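Local atomic coordinates of cytochrome C-552 (Thiobacillus ferrooxidans, PDB entry 1H1O), a protein that carries electrons in the periplasm as a high-potential cytochrome c of the c4 type, with two c-type hemes. Residues E114-C119 and V170-D175; G142-Q147 and A178-L183. All coordinates share one frame; numbering follows the deposited sequence.

Interaction 1: E114-C119 and V170-D175. With HEM (protoporphyrin IX containing Fe), chain C.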
loop_
_atom_site.group_PDB
_atom_site.type_symbol
_atom_site.label_atom_id
_atom_site.label_comp_id
_atom_site.label_asym_id
_atom_site.label_seq_id
_atom_site.Cartn_x
_atom_site.Cartn_y
_atom_site.Cartn_z
ATOM N N GLU A 114 19.396 11.973 -7.209
ATOM C CA GLU A 114 19.177 10.541 -7.331
ATOM C C GLU A 114 17.939 10.301 -8.175
ATOM O O GLU A 114 17.545 9.157 -8.434
ATOM C CB GLU A 114 19.005 9.922 -5.947
ATOM C CG GLU A 114 20.057 8.881 -5.632
ATOM C CD GLU A 114 19.963 8.368 -4.214
ATOM O OE1 GLU A 114 20.477 9.048 -3.302
ATOM O OE2 GLU A 114 19.366 7.288 -4.018
ATOM N N GLN A 115 17.341 11.405 -8.605
ATOM C CA GLN A 115 16.143 11.384 -9.423
ATOM C C GLN A 115 14.996 10.617 -8.782
ATOM O O GLN A 115 14.276 9.869 -9.438
ATOM C CB GLN A 115 16.475 10.837 -10.809
ATOM C CG GLN A 115 17.346 11.806 -11.607
ATOM C CD GLN A 115 17.853 11.222 -12.900
ATOM O OE1 GLN A 115 17.088 10.669 -13.689
ATOM N NE2 GLN A 115 19.152 11.348 -13.131
ATOM N N ILE A 116 14.842 10.818 -7.479
ATOM C CA ILE A 116 13.761 10.207 -6.724
ATOM C C ILE A 116 12.708 11.289 -6.557
ATOM O O ILE A 116 12.950 12.304 -5.905
ATOM C CB ILE A 116 14.241 9.752 -5.347
ATOM C CG1 ILE A 116 15.320 8.682 -5.522
ATOM C CG2 ILE A 116 13.067 9.193 -4.541
ATOM C CD1 ILE A 116 15.847 8.117 -4.214
ATOM N N PRO A 117 11.521 11.087 -7.144
ATOM C CA PRO A 117 10.414 12.046 -7.077
ATOM C C PRO A 117 9.913 12.267 -5.669
ATOM O O PRO A 117 9.972 11.361 -4.824
ATOM C CB PRO A 117 9.321 11.398 -7.933
ATOM C CG PRO A 117 10.055 10.385 -8.774
ATOM C CD PRO A 117 11.114 9.866 -7.857
ATOM N N ALA A 118 9.403 13.470 -5.429
ATOM C CA ALA A 118 8.839 13.806 -4.129
ATOM C C ALA A 118 7.500 13.069 -4.096
ATOM O O ALA A 118 6.569 13.434 -4.813
ATOM C CB ALA A 118 8.625 15.312 -4.014
ATOM N N CYS A 119 7.431 12.025 -3.276
ATOM C CA CYS A 119 6.243 11.177 -3.145
ATOM C C CYS A 119 4.943 11.914 -2.920
ATOM O O CYS A 119 3.908 11.539 -3.468
ATOM C CB CYS A 119 6.419 10.210 -1.979
ATOM S SG CYS A 119 8.097 9.611 -1.791
ATOM N N VAL A 170 17.217 -0.003 -1.492
ATOM C CA VAL A 170 16.605 -0.737 -0.392
ATOM C C VAL A 170 16.657 0.123 0.865
ATOM O O VAL A 170 15.692 0.193 1.620
ATOM C CB VAL A 170 17.352 -2.055 -0.117
ATOM C CG1 VAL A 170 16.807 -2.701 1.139
ATOM C CG2 VAL A 170 17.200 -2.997 -1.300
ATOM N N ALA A 171 17.788 0.789 1.076
ATOM C CA ALA A 171 17.950 1.642 2.240
ATOM C C ALA A 171 16.880 2.742 2.302
ATOM O O ALA A 171 16.284 2.968 3.357
ATOM C CB ALA A 171 19.326 2.251 2.239
ATOM N N GLN A 172 16.637 3.422 1.180
ATOM C CA GLN A 172 15.639 4.484 1.130
ATOM C C GLN A 172 14.230 3.906 1.261
ATOM O O GLN A 172 13.354 4.524 1.878
ATOM C CB GLN A 172 15.769 5.271 -0.173
ATOM C CG GLN A 172 17.102 6.005 -0.310
ATOM C CD GLN A 172 17.391 6.458 -1.740
ATOM O OE1 GLN A 172 16.972 5.817 -2.706
ATOM N NE2 GLN A 172 18.131 7.558 -1.877
ATOM N N MET A 173 14.002 2.731 0.676
ATOM C CA MET A 173 12.693 2.092 0.787
ATOM C C MET A 173 12.354 1.955 2.259
ATOM O O MET A 173 11.220 2.194 2.670
ATOM C CB MET A 173 12.694 0.696 0.174
ATOM C CG MET A 173 12.726 0.657 -1.333
ATOM S SD MET A 173 12.693 -1.048 -1.880
ATOM C CE MET A 173 12.954 -0.814 -3.645
ATOM N N LYS A 174 13.350 1.567 3.049
ATOM C CA LYS A 174 13.173 1.393 4.488
ATOM C C LYS A 174 12.837 2.729 5.171
ATOM O O LYS A 174 11.989 2.793 6.062
ATOM C CB LYS A 174 14.442 0.795 5.096
ATOM C CG LYS A 174 14.750 -0.626 4.635
ATOM C CD LYS A 174 16.026 -1.133 5.292
ATOM C CE LYS A 174 16.268 -2.607 4.999
ATOM N NZ LYS A 174 17.530 -3.073 5.639
ATOM N N ASP A 175 13.503 3.795 4.745
ATOM C CA ASP A 175 13.238 5.097 5.325
ATOM C C ASP A 175 11.851 5.568 5.007
ATOM O O ASP A 175 11.093 5.900 5.910
ATOM C CB ASP A 175 14.280 6.089 4.855
ATOM C CG ASP A 175 15.628 5.723 5.373
ATOM O OD1 ASP A 175 15.609 4.815 6.226
ATOM O OD2 ASP A 175 16.664 6.296 4.963
HETATM C CHA HEM C . 1.366 3.191 -5.087
HETATM C CHB HEM C . 5.338 4.479 -2.745
HETATM C CHC HEM C . 5.689 8.334 -5.615
HETATM C CHD HEM C . 1.713 7.062 -7.892
HETATM C C1A HEM C . 2.427 3.195 -4.181
HETATM C C2A HEM C . 2.671 2.177 -3.182
HETATM C C3A HEM C . 3.784 2.531 -2.505
HETATM C C4A HEM C . 4.224 3.781 -3.120
HETATM C CMA HEM C . 4.479 1.835 -1.372
HETATM C CAA HEM C . 1.820 0.971 -2.982
HETATM C CBA HEM C . 0.619 1.219 -2.082
HETATM C CGA HEM C . -0.083 0.074 -1.734
HETATM O O1A HEM C . -0.979 0.243 -0.856
HETATM O O2A HEM C . 0.110 -1.037 -2.239
HETATM C C1B HEM C . 5.771 5.648 -3.341
HETATM C C2B HEM C . 6.975 6.330 -2.946
HETATM C C3B HEM C . 7.081 7.395 -3.783
HETATM C C4B HEM C . 5.935 7.382 -4.642
HETATM C CMB HEM C . 7.886 5.855 -1.836
HETATM C CAB HEM C . 8.146 8.429 -3.890
HETATM C CBB HEM C . 9.585 7.840 -4.030
HETATM C C1C HEM C . 4.642 8.343 -6.471
HETATM C C2C HEM C . 4.412 9.341 -7.487
HETATM C C3C HEM C . 3.288 8.939 -8.129
HETATM C C4C HEM C . 2.837 7.752 -7.503
HETATM C CMC HEM C . 5.321 10.534 -7.709
HETATM C CAC HEM C . 2.552 9.566 -9.335
HETATM C CBC HEM C . 3.485 9.836 -10.559
HETATM C C1D HEM C . 1.251 5.888 -7.330
HETATM C C2D HEM C . 0.064 5.181 -7.793
HETATM C C3D HEM C . -0.023 4.100 -7.018
HETATM C C4D HEM C . 1.108 4.144 -6.062
HETATM C CMD HEM C . -0.808 5.635 -8.925
HETATM C CAD HEM C . -1.040 2.985 -7.051
HETATM C CBD HEM C . -0.692 1.981 -8.238
HETATM C CGD HEM C . -1.767 1.130 -8.585
HETATM O O1D HEM C . -2.800 1.600 -9.182
HETATM O O2D HEM C . -1.719 -0.100 -8.316
HETATM N NA HEM C . 3.371 4.159 -4.136
HETATM N NB HEM C . 5.138 6.298 -4.387
HETATM N NC HEM C . 3.654 7.373 -6.491
HETATM N ND HEM C . 1.867 5.238 -6.274
HETATM FE FE HEM C . 3.501 5.790 -5.316
#
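Glu114 and Gln172 meet with their carboxylate and amide almost coplanar, the planes only 8° apart, and the modelled hydrogen bond from Gln172 NE2 to Glu114 OE2 is very short at 2.5 Å. At 133° the N-H...O angle is bent, and so short a separation is itself doubtful as an exact value. The contact joins the final helix of the second cytochrome c domain to the loop leading to its heme-attachment cysteines; there Gln115 and Ile116 both face Val111 in a G1 beta bulge. The two polar side chains come from opposite directions, and the extended run beyond CG in Gln172 (chi2 164°) carries its amide to the loop. Glutamine suits this place because the two atoms of its amide do different work: NE2 donates to the carboxylate, while OE1 accepts from the backbone N of Thr169, just before the helix, which fixes the rotation of the amide. With an alanine here, the Glu114 carboxylate would probably lose its amide donor and Thr169 N its acceptor. Ile116 supplies the apolar part: CD1 presses on the amide, 3.0 Å from Gln172 OE1, and its other branch, CG2, reaches the heme at CBB, 3.8 Å away. Farther along the loop, Cys119 SG lies 2.4 Å from heme CAB, too close for a non-bonded contact and consistent with the predicted covalent attachment.

Interaction 2: G142-Q147 and A178-L183. With HEM (protoporphyrin IX containing Fe), chain D.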
loop_
_atom_site.group_PDB
_atom_site.type_symbol
_atom_site.label_atom_id
_atom_site.label_comp_id
_atom_site.label_asym_id
_atom_site.label_seq_id
_atom_site.Cartn_x
_atom_site.Cartn_y
_atom_site.Cartn_z
ATOM N N GLY A 142 6.727 -3.360 6.446
ATOM C CA GLY A 142 7.167 -4.385 5.531
ATOM C C GLY A 142 6.365 -4.309 4.253
ATOM O O GLY A 142 6.915 -4.478 3.171
ATOM N N TYR A 143 5.071 -4.037 4.364
ATOM C CA TYR A 143 4.253 -3.979 3.172
ATOM C C TYR A 143 4.738 -2.922 2.199
ATOM O O TYR A 143 4.801 -3.167 0.993
ATOM C CB TYR A 143 2.801 -3.702 3.504
ATOM C CG TYR A 143 1.951 -3.687 2.267
ATOM C CD1 TYR A 143 1.599 -4.875 1.619
ATOM C CD2 TYR A 143 1.539 -2.481 1.703
ATOM C CE1 TYR A 143 0.852 -4.853 0.432
ATOM C CE2 TYR A 143 0.799 -2.446 0.528
ATOM C CZ TYR A 143 0.458 -3.626 -0.103
ATOM O OH TYR A 143 -0.285 -3.570 -1.254
ATOM N N ILE A 144 5.071 -1.744 2.718
ATOM C CA ILE A 144 5.553 -0.664 1.870
ATOM C C ILE A 144 6.846 -1.085 1.171
ATOM O O ILE A 144 6.972 -0.994 -0.057
ATOM C CB ILE A 144 5.792 0.600 2.704
ATOM C CG1 ILE A 144 4.449 1.120 3.206
ATOM C CG2 ILE A 144 6.544 1.653 1.876
ATOM C CD1 ILE A 144 4.553 2.295 4.103
ATOM N N ILE A 145 7.795 -1.568 1.963
ATOM C CA ILE A 145 9.077 -2.025 1.432
ATOM C C ILE A 145 8.851 -3.096 0.376
ATOM O O ILE A 145 9.493 -3.099 -0.675
ATOM C CB ILE A 145 9.948 -2.622 2.538
ATOM C CG1 ILE A 145 10.245 -1.542 3.582
ATOM C CG2 ILE A 145 11.228 -3.218 1.934
ATOM C CD1 ILE A 145 11.081 -2.021 4.742
ATOM N N GLN A 146 7.927 -4.004 0.655
ATOM C CA GLN A 146 7.636 -5.082 -0.282
ATOM C C GLN A 146 7.086 -4.550 -1.593
ATOM O O GLN A 146 7.433 -5.030 -2.666
ATOM C CB GLN A 146 6.629 -6.062 0.311
ATOM C CG GLN A 146 6.314 -7.217 -0.633
ATOM C CD GLN A 146 7.582 -7.952 -1.056
ATOM O OE1 GLN A 146 8.199 -7.641 -2.085
ATOM N NE2 GLN A 146 7.989 -8.919 -0.247
ATOM N N GLN A 147 6.201 -3.571 -1.513
ATOM C CA GLN A 147 5.641 -3.031 -2.734
ATOM C C GLN A 147 6.696 -2.217 -3.497
ATOM O O GLN A 147 6.755 -2.273 -4.710
ATOM C CB GLN A 147 4.402 -2.208 -2.413
ATOM C CG GLN A 147 3.346 -3.039 -1.685
ATOM C CD GLN A 147 3.044 -4.322 -2.427
ATOM O OE1 GLN A 147 2.975 -5.410 -1.832
ATOM N NE2 GLN A 147 2.872 -4.211 -3.735
ATOM N N ALA A 178 9.541 3.433 7.000
ATOM C CA ALA A 178 9.547 3.775 8.413
ATOM C C ALA A 178 8.663 5.002 8.582
ATOM O O ALA A 178 7.699 4.990 9.349
ATOM C CB ALA A 178 10.963 4.072 8.880
ATOM N N TYR A 179 8.968 6.056 7.831
ATOM C CA TYR A 179 8.180 7.275 7.929
ATOM C C TYR A 179 6.674 7.045 7.723
ATOM O O TYR A 179 5.864 7.337 8.600
ATOM C CB TYR A 179 8.701 8.324 6.930
ATOM C CG TYR A 179 7.823 9.553 6.846
ATOM C CD1 TYR A 179 7.105 9.846 5.686
ATOM C CD2 TYR A 179 7.670 10.396 7.944
ATOM C CE1 TYR A 179 6.254 10.945 5.620
ATOM C CE2 TYR A 179 6.816 11.504 7.893
ATOM C CZ TYR A 179 6.114 11.769 6.729
ATOM O OH TYR A 179 5.260 12.845 6.683
ATOM N N LEU A 180 6.300 6.521 6.567
ATOM C CA LEU A 180 4.900 6.285 6.248
ATOM C C LEU A 180 4.136 5.428 7.258
ATOM O O LEU A 180 2.994 5.735 7.603
ATOM C CB LEU A 180 4.788 5.657 4.852
ATOM C CG LEU A 180 4.533 6.538 3.612
ATOM C CD1 LEU A 180 4.642 8.033 3.932
ATOM C CD2 LEU A 180 5.525 6.145 2.528
ATOM N N SER A 181 4.759 4.355 7.725
ATOM C CA SER A 181 4.098 3.464 8.668
ATOM C C SER A 181 3.967 4.072 10.056
ATOM O O SER A 181 3.260 3.540 10.915
ATOM C CB SER A 181 4.850 2.131 8.763
ATOM O OG SER A 181 6.125 2.302 9.343
ATOM N N SER A 182 4.643 5.190 10.280
ATOM C CA SER A 182 4.579 5.824 11.584
ATOM C C SER A 182 3.462 6.845 11.637
ATOM O O SER A 182 3.142 7.352 12.699
ATOM C CB SER A 182 5.908 6.510 11.914
ATOM O OG SER A 182 6.108 7.643 11.081
ATOM N N LEU A 183 2.874 7.149 10.487
ATOM C CA LEU A 183 1.798 8.129 10.420
ATOM C C LEU A 183 0.452 7.514 10.765
ATOM O O LEU A 183 0.382 6.273 10.895
ATOM C CB LEU A 183 1.735 8.745 9.024
ATOM C CG LEU A 183 2.761 9.815 8.633
ATOM C CD1 LEU A 183 4.076 9.625 9.373
ATOM C CD2 LEU A 183 2.968 9.756 7.130
ATOM O OXT LEU A 183 -0.514 8.294 10.895
HETATM C CHA HEM D . -3.653 -7.051 -0.539
HETATM C CHB HEM D . -8.444 -6.741 -0.548
HETATM C CHC HEM D . -8.689 -11.110 1.471
HETATM C CHD HEM D . -3.944 -11.377 1.591
HETATM C C1A HEM D . -4.947 -6.562 -0.730
HETATM C C2A HEM D . -5.290 -5.299 -1.350
HETATM C C3A HEM D . -6.649 -5.209 -1.348
HETATM C C4A HEM D . -7.117 -6.430 -0.725
HETATM C CMA HEM D . -7.548 -4.117 -1.871
HETATM C CAA HEM D . -4.297 -4.297 -1.890
HETATM C CBA HEM D . -3.951 -3.189 -0.870
HETATM C CGA HEM D . -3.001 -2.239 -1.316
HETATM O O1A HEM D . -2.576 -1.430 -0.417
HETATM O O2A HEM D . -2.576 -2.168 -2.487
HETATM C C1B HEM D . -8.920 -7.914 0.004
HETATM C C2B HEM D . -10.328 -8.210 0.124
HETATM C C3B HEM D . -10.407 -9.457 0.668
HETATM C C4B HEM D . -9.040 -9.891 0.907
HETATM C CMB HEM D . -11.430 -7.266 -0.322
HETATM C CAB HEM D . -11.623 -10.292 0.979
HETATM C CBB HEM D . -12.499 -10.650 -0.254
HETATM C C1C HEM D . -7.426 -11.566 1.696
HETATM C C2C HEM D . -7.102 -12.845 2.279
HETATM C C3C HEM D . -5.746 -12.903 2.294
HETATM C C4C HEM D . -5.269 -11.684 1.747
HETATM C CMC HEM D . -8.141 -13.837 2.728
HETATM C CAC HEM D . -4.819 -14.031 2.776
HETATM C CBC HEM D . -5.083 -15.398 2.076
HETATM C C1D HEM D . -3.437 -10.216 1.026
HETATM C C2D HEM D . -2.019 -9.968 0.852
HETATM C C3D HEM D . -1.947 -8.775 0.234
HETATM C C4D HEM D . -3.312 -8.277 0.062
HETATM C CMD HEM D . -0.928 -10.923 1.277
HETATM C CAD HEM D . -0.747 -8.037 -0.252
HETATM C CBD HEM D . -0.350 -8.815 -1.613
HETATM C CGD HEM D . 0.406 -8.106 -2.557
HETATM O O1D HEM D . 1.522 -7.666 -2.224
HETATM O O2D HEM D . 0.002 -7.943 -3.744
HETATM N NA HEM D . -6.063 -7.237 -0.355
HETATM N NB HEM D . -8.136 -8.944 0.486
HETATM N NC HEM D . -6.279 -10.861 1.378
HETATM N ND HEM D . -4.199 -9.183 0.547
HETATM FE FE HEM D . -6.161 -9.054 0.546
#
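The Tyr143 ring carries Gln147 CG on one face, 3.3 Å above its plane and offset toward the rim, while heme D approaches the edge near the ring plane, its CAD 3.6 Å from Tyr143 CE1. On the partner helix the Tyr179 ring has Leu183 CD1 over one face, again toward the rim. Both pairs are four residues apart in sequence, each a local packing along its own segment. With CG anti to the backbone N (chi1 -178°), Tyr143 sends its ring toward the heme D propionates. Tyr143 OH bonds to a propionate of the other heme and lies 3.0 Å from O2A of heme D, with a weak bond from Arg55 besides; tyrosine suits this place by combining a flat apolar ring with a polar end among carboxylates. Across the contact itself, helix 141-153 packs on the C-terminal helix 170-182 of the second cytochrome c domain through aliphatic side chains. Ile144 CD1 meets Leu180 CB at 3.5 Å, tighter than usual for two carbons, and the two side chains cross at about a right angle. A long, branched isoleucine fits: the CG1 arm of Ile144, extended to CD1 (chi2 176°), reaches across to the partner helix, and CD1 also comes within 4.2 Å of Ser181 N. Leu180 continues the apolar packing onto Phe107 of helix 100-109. Near the chain end, serines can satisfy backbone carbonyls: Ser181 OG bonds to Ala177 O, whereas Tyr179 O accepts from Ser182 twice, from N at 3.0 Å and from OG at 2.5 Å, the hydroxyl tilted 16° from the carbonyl plane.

Following the chain from the N terminus, 114-119 comes first, in the loop between helices 100-109 and 120-123. Helices 120-123, 141-153 and 159-165 follow before 170-175 closes interaction 1 across 50 intervening residues. Within that span lies 142-147, whose partner 178-183 arrives only after the first closure, so the two loops cross. Helix 170-182 serves both contacts: its beginning meets the loop before the heme-attachment cysteines, and its end meets helix 141-153, which contributes to the pockets of both hemes. Where the contacts adjoin, Lys174 CG packs 3.9 Å from Ile145 CD1. All four segments belong to the second cytochrome c domain.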